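Local coordinates for protein FimX (Pseudomonas aeruginosa PAO1, PDB 3HV8) that carries an EAL-family domain with an alpha/beta barrel-like fold, which holds the ligand C2E in a pocket, at residues Gly18-Ile21 with Ala22-Gln26; Asn182-His186 with Leu187-Phe191; Glu209-Lys212 with Gly213-Glu217; Ala233-Leu236 with Ala237-Gln241. All coordinates share one frame; numbering follows the deposited sequence. Where two conformers were deposited one is given.

Contact 1: Gly18-Ile21 with Ala22-Gln26; sequences GDVI and AILQQ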
ATOM      1  N   GLY A  18     -17.810  13.876  16.473  1.00 49.50           N
ATOM      2  CA  GLY A  18     -19.099  13.423  16.969  1.00 48.42           C
ATOM      3  C   GLY A  18     -18.922  12.219  17.874  1.00 53.72           C
ATOM      4  O   GLY A  18     -18.273  12.311  18.915  1.00 56.23           O
ATOM      5  N   ASP A  19     -19.451  11.097  17.434  1.00 37.94           N
ATOM      6  CA  ASP A  19     -19.087   9.814  17.941  1.00 44.34           C
ATOM      7  C   ASP A  19     -18.663   9.045  16.686  1.00 33.80           C
ATOM      8  O   ASP A  19     -19.414   8.277  16.142  1.00 31.62           O
ATOM      9  CB  ASP A  19     -20.249   9.165  18.676  1.00 41.83           C
ATOM     10  CG  ASP A  19     -19.871   7.896  19.404  1.00 35.79           C
ATOM     11  OD1 ASP A  19     -18.953   7.255  19.006  1.00 52.80           O
ATOM     12  OD2 ASP A  19     -20.536   7.510  20.377  1.00 55.23           O
ATOM     13  N   VAL A  20     -17.454   9.349  16.226  1.00 32.30           N
ATOM     14  CA  VAL A  20     -16.800   8.614  15.171  1.00 29.53           C
ATOM     15  C   VAL A  20     -16.843   7.120  15.471  1.00 31.38           C
ATOM     16  O   VAL A  20     -17.014   6.325  14.555  1.00 27.50           O
ATOM     17  CB  VAL A  20     -15.323   9.078  15.048  1.00 32.01           C
ATOM     18  CG1 VAL A  20     -14.571   8.244  14.032  1.00 33.93           C
ATOM     19  CG2 VAL A  20     -15.270  10.553  14.672  1.00 39.81           C
ATOM     20  N   ILE A  21     -16.710   6.730  16.738  1.00 27.31           N
ATOM     21  CA  ILE A  21     -16.668   5.311  17.090  1.00 28.74           C
ATOM     22  C   ILE A  21     -17.998   4.633  16.779  1.00 29.44           C
ATOM     23  O   ILE A  21     -18.039   3.588  16.120  1.00 29.01           O
ATOM     24  CB  ILE A  21     -16.234   5.065  18.549  1.00 28.84           C
ATOM     25  CG1 ILE A  21     -14.858   5.701  18.791  1.00 29.33           C
ATOM     26  CG2 ILE A  21     -16.213   3.573  18.868  1.00 30.09           C
ATOM     27  CD1 ILE A  21     -13.828   5.343  17.728  1.00 30.60           C
ATOM     28  N   ALA A  22     -19.092   5.242  17.226  1.00 30.10           N
ATOM     29  CA  ALA A  22     -20.414   4.705  16.911  1.00 31.54           C
ATOM     30  C   ALA A  22     -20.642   4.631  15.406  1.00 28.45           C
ATOM     31  O   ALA A  22     -21.182   3.641  14.903  1.00 31.37           O
ATOM     32  CB  ALA A  22     -21.499   5.553  17.571  1.00 35.22           C
ATOM     33  N   ILE A  23     -20.237   5.670  14.681  1.00 27.28           N
ATOM     34  CA  ILE A  23     -20.348   5.672  13.229  1.00 25.02           C
ATOM     35  C   ILE A  23     -19.547   4.529  12.586  1.00 27.82           C
ATOM     36  O   ILE A  23     -20.038   3.850  11.687  1.00 27.61           O
ATOM     37  CB  ILE A  23     -19.948   7.032  12.633  1.00 28.08           C
ATOM     38  CG1 ILE A  23     -20.998   8.099  12.988  1.00 33.98           C
ATOM     39  CG2 ILE A  23     -19.777   6.946  11.128  1.00 31.07           C
ATOM     40  CD1 ILE A  23     -20.624   9.490  12.523  1.00 41.06           C
ATOM     41  N   LEU A  24     -18.321   4.307  13.049  1.00 28.07           N
ATOM     42  CA  LEU A  24     -17.492   3.224  12.521  1.00 25.47           C
ATOM     43  C   LEU A  24     -18.069   1.844  12.802  1.00 28.64           C
ATOM     44  O   LEU A  24     -18.063   0.974  11.919  1.00 28.02           O
ATOM     45  CB  LEU A  24     -16.077   3.317  13.099  1.00 25.03           C
ATOM     46  CG  LEU A  24     -15.224   4.471  12.569  1.00 26.04           C
ATOM     47  CD1 LEU A  24     -13.975   4.610  13.439  1.00 29.73           C
ATOM     48  CD2 LEU A  24     -14.851   4.260  11.097  1.00 27.94           C
ATOM     49  N   GLN A  25     -18.546   1.635  14.027  1.00 27.58           N
ATOM     50  CA  GLN A  25     -19.155   0.360  14.400  1.00 30.98           C
ATOM     51  C   GLN A  25     -20.303   0.032  13.442  1.00 28.63           C
ATOM     52  O   GLN A  25     -20.406  -1.087  12.932  1.00 30.84           O
ATOM     53  CB  GLN A  25     -19.633   0.402  15.858  1.00 32.78           C
ATOM     54  CG  GLN A  25     -18.473   0.334  16.862  1.00 34.12           C
ATOM     55  CD  GLN A  25     -18.856   0.738  18.281  1.00 38.56           C
ATOM     56  OE1 GLN A  25     -19.721   1.593  18.492  1.00 42.68           O
ATOM     57  NE2 GLN A  25     -18.193   0.135  19.263  1.00 44.94           N
ATOM     58  N   GLN A  26     -21.143   1.024  13.195  1.00 28.71           N
ATOM     59  CA  GLN A  26     -22.278   0.879  12.286  1.00 31.20           C
ATOM     60  C   GLN A  26     -21.823   0.701  10.835  1.00 31.59           C
ATOM     61  O   GLN A  26     -22.351  -0.136  10.104  1.00 30.58           O
ATOM     62  CB  GLN A  26     -23.176   2.105  12.434  1.00 30.95           C
ATOM     63  CG  GLN A  26     -24.292   2.255  11.456  1.00 41.76           C
ATOM     64  CD  GLN A  26     -25.211   3.377  11.882  1.00 50.85           C
ATOM     65  OE1 GLN A  26     -25.999   3.222  12.814  1.00 43.67           O
ATOM     66  NE2 GLN A  26     -25.092   4.526  11.225  1.00 51.26           N
TER
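Asp19 turns its carboxylate onto the backbone of Ala22 at the first turn of helix 20-30. The hydrogen bond from Ala22 N to Asp19 OD1 measures 2.7 Å and is nearly straight at the hydrogen, with an N-H...O angle of 167°. OD1 is nevertheless met from above the carboxylate plane, the donor standing 54° out of it. With CG anti to the backbone N (chi1 -172°), the carboxylate lies beside the carbonyl carbon and folds over the start of the helix, where it also rests on the methyl of Ala22, with Asp19 CG 3.4 Å from Ala22 CB. Asp19 is therefore the N-cap residue, and its negative charge would be expected to interact favourably with the positive end of the helix dipole.

The main chain takes over from there: Ile23 N donates to Asp19 O at 3.1 Å, and Leu24 N to Val20 O at 2.8 Å. Gln25 N reaches Ile21 O at 2.9 Å.

Two side-chain pairs accompany these bonds. The branches of Val20 and Leu24 meet on one side of the helix, Val20 CG1 lying 3.7 Å from Leu24 CD1. Ile21 and Gln25 instead cross at a slant, with Ile21 CG2 3.9 Å from the amide carbon CD of Gln25.

Outward from this turn, Ile21 touches Ala73 and Leu24 touches Ala74, both of helix 71-76, while Phe70 and Leu79 in the adjoining loops also touch Leu24, so the apolar side of helix 20-30 packs against helix 71-76.

Contact 2: Asn182-His186 with Leu187-Phe191; sequences NALKH and LTVQF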
ATOM      1  N   ASN A 182      18.147  -1.610   7.230  1.00 27.35           N
ATOM      2  CA  ASN A 182      18.281  -2.667   8.231  1.00 30.85           C
ATOM      3  C   ASN A 182      17.013  -3.507   8.316  1.00 30.42           C
ATOM      4  O   ASN A 182      17.054  -4.727   8.447  1.00 28.37           O
ATOM      5  CB  ASN A 182      18.589  -2.092   9.612  1.00 32.03           C
ATOM      6  CG  ASN A 182      20.018  -1.608   9.750  1.00 42.41           C
ATOM      7  OD1 ASN A 182      20.389  -1.032  10.774  1.00 43.22           O
ATOM      8  ND2 ASN A 182      20.827  -1.840   8.728  1.00 38.12           N
ATOM      9  N   ALA A 183      15.872  -2.842   8.250  1.00 29.81           N
ATOM     10  CA  ALA A 183      14.606  -3.549   8.363  1.00 29.45           C
ATOM     11  C   ALA A 183      14.466  -4.643   7.310  1.00 28.94           C
ATOM     12  O   ALA A 183      13.893  -5.699   7.586  1.00 29.75           O
ATOM     13  CB  ALA A 183      13.454  -2.561   8.259  1.00 33.07           C
ATOM     14  N   LEU A 184      15.007  -4.398   6.121  0.70 30.19           N
ATOM     15  CA  LEU A 184      14.889  -5.331   5.002  0.70 29.99           C
ATOM     16  C   LEU A 184      15.654  -6.645   5.222  0.70 31.92           C
ATOM     17  O   LEU A 184      15.399  -7.639   4.543  0.70 40.52           O
ATOM     18  CB  LEU A 184      15.322  -4.652   3.697  0.70 34.23           C
ATOM     19  CG  LEU A 184      14.649  -3.293   3.471  0.70 32.72           C
ATOM     20  CD1 LEU A 184      15.007  -2.750   2.101  0.70 33.16           C
ATOM     21  CD2 LEU A 184      13.137  -3.397   3.638  0.70 32.91           C
ATOM     22  N   LYS A 185      16.569  -6.653   6.188  1.00 27.93           N
ATOM     23  CA  LYS A 185      17.290  -7.883   6.554  1.00 32.88           C
ATOM     24  C   LYS A 185      16.365  -8.917   7.201  1.00 32.11           C
ATOM     25  O   LYS A 185      16.723 -10.095   7.356  1.00 30.63           O
ATOM     26  CB  LYS A 185      18.432  -7.571   7.519  1.00 28.85           C
ATOM     27  CG  LYS A 185      19.489  -6.606   7.010  1.00 39.31           C
ATOM     28  CD  LYS A 185      20.301  -6.070   8.188  1.00 43.22           C
ATOM     29  CE  LYS A 185      21.435  -5.163   7.745  1.00 52.26           C
ATOM     30  NZ  LYS A 185      22.299  -4.779   8.899  1.00 55.78           N
ATOM     31  N   HIS A 186      15.167  -8.478   7.573  1.00 26.48           N
ATOM     32  CA  HIS A 186      14.304  -9.281   8.432  1.00 26.65           C
ATOM     33  C   HIS A 186      12.993  -9.656   7.783  1.00 30.04           C
ATOM     34  O   HIS A 186      12.348 -10.604   8.212  1.00 32.50           O
ATOM     35  CB  HIS A 186      13.998  -8.513   9.716  1.00 29.19           C
ATOM     36  CG  HIS A 186      15.220  -8.148  10.495  1.00 28.67           C
ATOM     37  ND1 HIS A 186      15.838  -9.033  11.352  1.00 33.28           N
ATOM     38  CD2 HIS A 186      15.938  -7.003  10.551  1.00 32.77           C
ATOM     39  CE1 HIS A 186      16.887  -8.448  11.899  1.00 35.97           C
ATOM     40  NE2 HIS A 186      16.973  -7.218  11.427  1.00 32.82           N
ATOM     41  N   LEU A 187      12.599  -8.908   6.755  1.00 30.13           N
ATOM     42  CA  LEU A 187      11.256  -8.991   6.201  1.00 28.16           C
ATOM     43  C   LEU A 187      11.263  -9.632   4.826  1.00 30.21           C
ATOM     44  O   LEU A 187      12.292  -9.645   4.148  1.00 36.96           O
ATOM     45  CB  LEU A 187      10.642  -7.596   6.121  1.00 30.67           C
ATOM     46  CG  LEU A 187      10.675  -6.831   7.448  1.00 31.03           C
ATOM     47  CD1 LEU A 187      10.177  -5.401   7.291  1.00 38.89           C
ATOM     48  CD2 LEU A 187       9.886  -7.569   8.539  1.00 34.38           C
ATOM     49  N   THR A 188      10.117 -10.158   4.415  1.00 22.32           N
ATOM     50  CA  THR A 188       9.939 -10.765   3.105  1.00 23.16           C
ATOM     51  C   THR A 188       9.103  -9.778   2.294  1.00 24.12           C
ATOM     52  O   THR A 188       7.876  -9.725   2.411  1.00 24.42           O
ATOM     53  CB  THR A 188       9.232 -12.116   3.221  1.00 23.18           C
ATOM     54  OG1 THR A 188       9.953 -12.935   4.162  1.00 26.17           O
ATOM     55  CG2 THR A 188       9.152 -12.826   1.902  1.00 25.42           C
ATOM     56  N   VAL A 189       9.777  -8.938   1.521  0.59 24.75           N
ATOM     57  CA  VAL A 189       9.081  -7.917   0.752  0.59 25.12           C
ATOM     58  C   VAL A 189       9.713  -7.801  -0.623  0.59 24.57           C
ATOM     59  O   VAL A 189      10.925  -7.980  -0.790  0.59 27.63           O
ATOM     60  CB  VAL A 189       9.077  -6.546   1.464  0.59 22.98           C
ATOM     61  CG1 VAL A 189       8.345  -6.620   2.804  0.59 22.15           C
ATOM     62  CG2 VAL A 189      10.493  -6.043   1.658  0.59 27.37           C
ATOM     63  N   GLN A 190       8.884  -7.514  -1.612  1.00 23.05           N
ATOM     64  CA  GLN A 190       9.355  -7.420  -2.984  1.00 23.07           C
ATOM     65  C   GLN A 190       9.358  -5.978  -3.476  1.00 23.10           C
ATOM     66  O   GLN A 190      10.134  -5.637  -4.374  1.00 23.89           O
ATOM     67  CB  GLN A 190       8.496  -8.279  -3.906  1.00 25.66           C
ATOM     68  CG  GLN A 190       8.552  -9.783  -3.596  1.00 25.05           C
ATOM     69  CD  GLN A 190       7.597 -10.178  -2.502  1.00 26.59           C
ATOM     70  OE1 GLN A 190       6.668  -9.441  -2.176  1.00 26.72           O
ATOM     71  NE2 GLN A 190       7.827 -11.342  -1.909  1.00 32.62           N
ATOM     72  N   PHE A 191       8.495  -5.138  -2.909  1.00 21.35           N
ATOM     73  CA  PHE A 191       8.368  -3.754  -3.369  1.00 22.79           C
ATOM     74  C   PHE A 191       8.715  -2.811  -2.235  1.00 21.84           C
ATOM     75  O   PHE A 191       8.354  -3.065  -1.070  1.00 22.81           O
ATOM     76  CB  PHE A 191       6.925  -3.418  -3.799  1.00 21.46           C
ATOM     77  CG  PHE A 191       6.371  -4.278  -4.924  1.00 20.88           C
ATOM     78  CD1 PHE A 191       6.389  -3.833  -6.245  1.00 23.78           C
ATOM     79  CD2 PHE A 191       5.738  -5.482  -4.644  1.00 22.63           C
ATOM     80  CE1 PHE A 191       5.838  -4.621  -7.267  1.00 22.45           C
ATOM     81  CE2 PHE A 191       5.187  -6.260  -5.650  1.00 23.80           C
ATOM     82  CZ  PHE A 191       5.227  -5.832  -6.964  1.00 24.96           C
TER
HETATM   83  O   HOH W   1      13.696  -7.914   2.522  1.00 43.95           O
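A single helix-like turn, 182-185, leads through a bend into strand 191-194 within the long connection that follows strand 168-174 of the EAL-domain sheet. Its backbone has helical torsions without the regular bond pattern: the bonds present, Lys185 N to Asn182 O at 3.0 Å and His186 N to Ala183 O at 3.1 Å, each span three residues.

Leu187 makes the main contact where the chain leaves this turn. Its branch point lies against the carbonyl of Ala183, with Leu187 CG 3.4 Å from Ala183 O. Having CG beside its own backbone N (chi1 -53°) swings the isobutyl group back toward the turn. Leu187 CD1 and Ala183 CB then meet more loosely, at 4.4 Å. The same Ala183 O lies in the ring plane of His186, at the edge of the imidazole, so this carbonyl is approached by the leucine branch as well as receiving the His186 backbone N-H.

Further along, in the conformers given for both residues, the leucine of the turn reaches the extended chain, with Leu184 CD2 4.2 Å from Val189 CG2.

Helix 152-164 provides the neighbouring surface: Leu187 touches Ala155, and Thr188 N is hydrogen-bonded to Thr159 OG1. Val189 packs on Ala169 of strand 168-174.

No direct hydrogen bond crosses from 182-186 to 187-191, but a water bridges the two backbones and ties the end of the turn to the outgoing chain. It donates to both carbonyls, lying 2.7 Å from Leu184 O and 2.8 Å from Leu187 O.

Contact 3: Glu209-Lys212 with Gly213-Glu217; sequences EILK and GLIAE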
ATOM      1  N   GLU A 209      20.415  13.815  -5.968  1.00 38.71           N
ATOM      2  CA  GLU A 209      21.427  12.824  -5.608  1.00 38.65           C
ATOM      3  C   GLU A 209      20.924  11.876  -4.526  1.00 38.32           C
ATOM      4  O   GLU A 209      21.149  10.674  -4.599  1.00 38.43           O
ATOM      5  CB  GLU A 209      22.721  13.493  -5.128  1.00 44.41           C
ATOM      6  CG  GLU A 209      23.475  14.250  -6.212  1.00 57.76           C
ATOM      7  CD  GLU A 209      24.719  14.948  -5.680  1.00 81.66           C
ATOM      8  OE1 GLU A 209      25.470  15.527  -6.495  1.00 84.96           O
ATOM      9  OE2 GLU A 209      24.948  14.919  -4.450  1.00 79.26           O
ATOM     10  N   ILE A 210      20.259  12.426  -3.514  1.00 37.67           N
ATOM     11  CA  ILE A 210      19.686  11.612  -2.448  1.00 35.41           C
ATOM     12  C   ILE A 210      18.682  10.612  -3.015  1.00 33.52           C
ATOM     13  O   ILE A 210      18.705   9.436  -2.661  1.00 32.15           O
ATOM     14  CB  ILE A 210      19.027  12.476  -1.355  1.00 35.46           C
ATOM     15  CG1 ILE A 210      20.111  13.147  -0.501  1.00 37.16           C
ATOM     16  CG2 ILE A 210      18.101  11.622  -0.482  1.00 32.83           C
ATOM     17  CD1 ILE A 210      19.572  14.092   0.553  1.00 44.44           C
ATOM     18  N   LEU A 211      17.813  11.079  -3.903  0.88 30.93           N
ATOM     19  CA  LEU A 211      16.794  10.222  -4.507  0.88 31.46           C
ATOM     20  C   LEU A 211      17.433   9.132  -5.365  0.88 32.26           C
ATOM     21  O   LEU A 211      17.061   7.954  -5.284  0.88 31.18           O
ATOM     22  CB  LEU A 211      15.839  11.063  -5.352  0.88 33.51           C
ATOM     23  CG  LEU A 211      14.772  10.342  -6.175  0.88 35.03           C
ATOM     24  CD1 LEU A 211      13.830   9.556  -5.276  0.88 33.12           C
ATOM     25  CD2 LEU A 211      13.999  11.362  -7.001  0.88 40.01           C
ATOM     26  N   LYS A 212      18.400   9.526  -6.190  1.00 32.36           N
ATOM     27  CA  LYS A 212      19.108   8.576  -7.036  1.00 31.78           C
ATOM     28  C   LYS A 212      19.827   7.506  -6.221  1.00 30.27           C
ATOM     29  O   LYS A 212      19.763   6.321  -6.558  1.00 32.46           O
ATOM     30  CB  LYS A 212      20.099   9.308  -7.948  1.00 32.77           C
ATOM     31  CG  LYS A 212      19.449   9.920  -9.171  1.00 41.52           C
ATOM     32  CD  LYS A 212      20.496  10.429 -10.156  1.00 58.03           C
ATOM     33  CE  LYS A 212      20.652  11.938 -10.080  1.00 63.55           C
ATOM     34  NZ  LYS A 212      19.491  12.632 -10.705  1.00 72.28           N
ATOM     35  N   GLY A 213      20.504   7.912  -5.150  1.00 30.65           N
ATOM     36  CA  GLY A 213      21.211   6.962  -4.299  1.00 32.95           C
ATOM     37  C   GLY A 213      20.292   5.970  -3.602  1.00 30.01           C
ATOM     38  O   GLY A 213      20.619   4.795  -3.432  1.00 31.51           O
ATOM     39  N   LEU A 214      19.130   6.456  -3.190  1.00 29.17           N
ATOM     40  CA  LEU A 214      18.152   5.620  -2.506  1.00 28.21           C
ATOM     41  C   LEU A 214      17.640   4.538  -3.450  1.00 26.04           C
ATOM     42  O   LEU A 214      17.630   3.346  -3.108  1.00 28.18           O
ATOM     43  CB  LEU A 214      17.005   6.496  -2.025  1.00 29.88           C
ATOM     44  CG  LEU A 214      15.915   5.839  -1.207  1.00 30.75           C
ATOM     45  CD1 LEU A 214      16.527   5.220   0.036  1.00 35.25           C
ATOM     46  CD2 LEU A 214      14.873   6.878  -0.825  1.00 32.54           C
ATOM     47  N   ILE A 215      17.208   4.955  -4.632  1.00 26.24           N
ATOM     48  CA  ILE A 215      16.777   4.035  -5.673  1.00 26.80           C
ATOM     49  C   ILE A 215      17.876   3.030  -6.014  1.00 26.25           C
ATOM     50  O   ILE A 215      17.616   1.828  -6.111  1.00 26.48           O
ATOM     51  CB  ILE A 215      16.297   4.815  -6.924  1.00 24.42           C
ATOM     52  CG1 ILE A 215      15.023   5.597  -6.582  1.00 27.72           C
ATOM     53  CG2 ILE A 215      16.096   3.879  -8.109  1.00 26.80           C
ATOM     54  CD1 ILE A 215      14.573   6.576  -7.659  1.00 27.39           C
ATOM     55  N   ALA A 216      19.112   3.508  -6.156  1.00 26.32           N
ATOM     56  CA  ALA A 216      20.192   2.616  -6.537  1.00 25.87           C
ATOM     57  C   ALA A 216      20.424   1.534  -5.489  1.00 27.77           C
ATOM     58  O   ALA A 216      20.648   0.366  -5.821  1.00 28.76           O
ATOM     59  CB  ALA A 216      21.466   3.404  -6.773  1.00 30.08           C
ATOM     60  N   GLU A 217      20.345   1.914  -4.218  1.00 25.89           N
ATOM     61  CA  GLU A 217      20.575   0.949  -3.159  1.00 25.12           C
ATOM     62  C   GLU A 217      19.441  -0.073  -3.028  1.00 24.04           C
ATOM     63  O   GLU A 217      19.689  -1.247  -2.753  1.00 25.80           O
ATOM     64  CB  GLU A 217      20.857   1.633  -1.821  1.00 29.22           C
ATOM     65  CG  GLU A 217      21.209   0.623  -0.727  1.00 33.28           C
ATOM     66  CD  GLU A 217      22.390  -0.262  -1.104  1.00 43.52           C
ATOM     67  OE1 GLU A 217      23.281   0.225  -1.834  1.00 48.07           O
ATOM     68  OE2 GLU A 217      22.433  -1.439  -0.675  1.00 46.10           O
TER
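Glu209 O accepts from Gly213 N at 2.9 Å, with an N-H...O angle of 162°, and the same four-residue spacing repeats along this part of helix 205-220. Leu214 N donates to Ile210 O at 3.1 Å. Ile215 N reaches Leu211 O, also at 3.1 Å, and this bond is almost perfectly straight at the hydrogen, at 177°. Lys212 O receives Ala216 N at 2.9 Å. These four successive i to i+4 bonds are direct evidence of an unbroken alpha-helix across the whole span.

The apolar side-chain contact is between Leu211 and Ile215, one turn apart. In the conformer given for Leu211 the two stand abreast, with Leu211 CD1 3.9 Å from Ile215 CD1. Their first torsions differ: Leu211 CG is anti to its N (chi1 175°), leaning toward the later turn, whereas CG1 of Ile215 sits beside its own N and leans back, which brings the two CD1 atoms together. Ile215 CG1 also comes against the carbonyl one turn earlier, 3.4 Å from Leu211 O, so the ethyl branch packs on both main chain and side chain.

Gly213 adds no side chain to the exposed side of the helix, where Glu209, Lys212 and Ala216 also lie. The buried side bears Leu211, Leu214 and Ile215. Leu211 and Leu214 both touch Ile194 of strand 191-194, and Ile215 contacts Ala242 of helix 233-242.

An apolar helix face laid on the sheet in this manner is characteristic of a beta-alpha-beta unit, here strand 191-194, helix 205-220 and strand 224-227 of the EAL domain's barrel-like fold.

Contact 4: Ala233-Leu236 with Ala237-Gln241; sequences ASVL and ATLWQ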
ATOM      1  N   ALA A 233       5.775  16.765 -14.845  1.00 33.76           N
ATOM      2  CA  ALA A 233       6.589  16.130 -15.879  1.00 32.08           C
ATOM      3  C   ALA A 233       8.067  16.074 -15.507  1.00 35.61           C
ATOM      4  O   ALA A 233       8.736  15.071 -15.781  1.00 31.62           O
ATOM      5  CB  ALA A 233       6.405  16.858 -17.209  1.00 39.00           C
ATOM      6  N   SER A 234       8.585  17.134 -14.886  1.00 32.37           N
ATOM      7  CA  SER A 234       9.987  17.150 -14.479  1.00 32.89           C
ATOM      8  C   SER A 234      10.273  16.038 -13.478  1.00 31.69           C
ATOM      9  O   SER A 234      11.329  15.410 -13.509  1.00 32.67           O
ATOM     10  CB  SER A 234      10.393  18.511 -13.893  1.00 37.53           C
ATOM     11  OG  SER A 234       9.868  18.698 -12.587  1.00 46.42           O
ATOM     12  N   VAL A 235       9.332  15.814 -12.566  1.00 37.20           N
ATOM     13  CA  VAL A 235       9.527  14.758 -11.589  1.00 35.17           C
ATOM     14  C   VAL A 235       9.399  13.378 -12.240  1.00 28.05           C
ATOM     15  O   VAL A 235      10.245  12.513 -12.001  1.00 30.42           O
ATOM     16  CB  VAL A 235       8.596  14.917 -10.374  1.00 31.16           C
ATOM     17  CG1 VAL A 235       8.650  13.667  -9.520  1.00 30.18           C
ATOM     18  CG2 VAL A 235       9.035  16.132  -9.560  1.00 34.82           C
ATOM     19  N   LEU A 236       8.381  13.197 -13.075  1.00 29.63           N
ATOM     20  CA  LEU A 236       8.243  11.954 -13.844  1.00 28.19           C
ATOM     21  C   LEU A 236       9.537  11.644 -14.592  1.00 32.63           C
ATOM     22  O   LEU A 236      10.080  10.544 -14.499  1.00 29.31           O
ATOM     23  CB  LEU A 236       7.044  12.008 -14.791  1.00 30.11           C
ATOM     24  CG  LEU A 236       6.598  10.674 -15.414  1.00 30.79           C
ATOM     25  CD1 LEU A 236       5.191  10.784 -15.968  1.00 34.97           C
ATOM     26  CD2 LEU A 236       7.556  10.172 -16.486  1.00 36.03           C
ATOM     27  N   ALA A 237      10.054  12.624 -15.323  1.00 33.92           N
ATOM     28  CA  ALA A 237      11.278  12.416 -16.096  1.00 31.68           C
ATOM     29  C   ALA A 237      12.518  12.146 -15.247  1.00 32.70           C
ATOM     30  O   ALA A 237      13.354  11.314 -15.613  1.00 33.26           O
ATOM     31  CB  ALA A 237      11.512  13.613 -17.016  1.00 33.62           C
ATOM     32  N   THR A 238      12.640  12.840 -14.116  1.00 31.72           N
ATOM     33  CA  THR A 238      13.753  12.633 -13.201  1.00 32.36           C
ATOM     34  C   THR A 238      13.749  11.210 -12.656  1.00 31.63           C
ATOM     35  O   THR A 238      14.792  10.561 -12.565  1.00 33.71           O
ATOM     36  CB  THR A 238      13.707  13.615 -12.011  1.00 37.73           C
ATOM     37  OG1 THR A 238      13.820  14.961 -12.493  1.00 42.75           O
ATOM     38  CG2 THR A 238      14.837  13.333 -11.027  1.00 44.88           C
ATOM     39  N   LEU A 239      12.557  10.736 -12.300  1.00 33.19           N
ATOM     40  CA  LEU A 239      12.402   9.407 -11.723  1.00 32.36           C
ATOM     41  C   LEU A 239      12.705   8.347 -12.754  1.00 28.15           C
ATOM     42  O   LEU A 239      13.322   7.328 -12.464  1.00 29.72           O
ATOM     43  CB  LEU A 239      10.985   9.215 -11.195  1.00 28.60           C
ATOM     44  CG  LEU A 239      10.732   9.994  -9.917  1.00 28.13           C
ATOM     45  CD1 LEU A 239       9.245  10.038  -9.561  1.00 26.05           C
ATOM     46  CD2 LEU A 239      11.585   9.418  -8.788  1.00 39.25           C
ATOM     47  N   TRP A 240      12.283   8.598 -13.988  0.60 30.54           N
ATOM     48  CA  TRP A 240      12.545   7.672 -15.075  0.60 28.59           C
ATOM     49  C   TRP A 240      14.053   7.550 -15.322  0.60 32.29           C
ATOM     50  O   TRP A 240      14.571   6.448 -15.528  0.60 30.60           O
ATOM     51  CB  TRP A 240      11.800   8.130 -16.338  0.60 29.40           C
ATOM     52  CG  TRP A 240      11.519   7.032 -17.323  0.60 28.35           C
ATOM     53  CD1 TRP A 240      10.333   6.387 -17.514  0.60 33.66           C
ATOM     54  CD2 TRP A 240      12.443   6.463 -18.255  0.60 31.64           C
ATOM     55  NE1 TRP A 240      10.460   5.449 -18.509  0.60 34.41           N
ATOM     56  CE2 TRP A 240      11.746   5.473 -18.981  0.60 31.25           C
ATOM     57  CE3 TRP A 240      13.785   6.700 -18.556  0.60 35.67           C
ATOM     58  CZ2 TRP A 240      12.350   4.719 -19.982  0.60 36.36           C
ATOM     59  CZ3 TRP A 240      14.385   5.946 -19.548  0.60 39.23           C
ATOM     60  CH2 TRP A 240      13.668   4.966 -20.248  0.60 37.71           C
ATOM     61  N   GLN A 241      14.765   8.676 -15.278  1.00 32.38           N
ATOM     62  CA  GLN A 241      16.210   8.659 -15.465  1.00 37.55           C
ATOM     63  C   GLN A 241      16.950   8.095 -14.255  1.00 36.10           C
ATOM     64  O   GLN A 241      18.025   7.511 -14.396  1.00 39.29           O
ATOM     65  CB  GLN A 241      16.710  10.060 -15.808  1.00 43.23           C
ATOM     66  CG  GLN A 241      16.073  10.588 -17.072  1.00 47.21           C
ATOM     67  CD  GLN A 241      16.448   9.779 -18.307  1.00 58.24           C
ATOM     68  OE1 GLN A 241      15.641   9.609 -19.222  1.00 54.02           O
ATOM     69  NE2 GLN A 241      17.679   9.288 -18.342  1.00 52.70           N
TER
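The Thr238 hydroxyl adds a side-chain-to-backbone hydrogen bond, to Ser234 O, to the regular ladder of the helix. It donates to this carbonyl one turn earlier, with OG1 2.7 Å from Ser234 O, while Thr238 N donates to that same oxygen at 2.9 Å. The two donors come from opposite faces of the carbonyl plane, tilted 30° and 32° from it, and so share the acceptor without competing for one position. The first torsion makes this possible: OG1 stands beside the backbone N of Thr238 (chi1 -62°), directed back along the helix.

The remaining backbone bonds keep the i to i+4 pattern of helix 233-242. Ala237 N lies 2.8 Å from Ala233 O, Leu239 N 2.9 Å from Val235 O, and Trp240 N 3.0 Å from Leu236 O.

Apolar packing joins Val235 and Leu239, whose branches lie flank to flank, Val235 CG1 standing 3.7 Å from Leu239 CD1. Leu239 also lays its branch point against the carbonyl, with CG 3.3 Å from Val235 O.

Around this turn, Leu236 and Leu239 both contact Ile247 of strand 246-247, and Val235 touches Leu202. Trp240, in the conformer given, makes a cation-pi contact with Arg44, whose NH1 is also hydrogen-bonded to Trp240 O.

The chemistry implies two separate tasks: the Thr238 hydroxyl is satisfied inside the helix by gripping Ser234 O a second time, whereas the apolar branches of Val235 and the buried Leu239 pack between successive turns, Leu239 continuing onto Ile247.

In the fold
All four contacts are local and follow one another in series, so none nests within or crosses another and none closes a long loop. Contact 1 starts helix 20-30 near the beginning of the modelled chain and lies across the chain's centre from the other three, its centre about 36 Å from that of contact 2. Contact 2 shapes the connection from strand 168-174 to strand 191-194. That strand leads on to helix 205-220 with contact 3, then through strand 224-227 to helix 233-242 with contact 4. Contacts 3 and 4 touch: in the conformer given for Leu211, its CD2 lies 3.6 Å from Leu239 CD2, joining the helices of two successive beta-alpha-beta units.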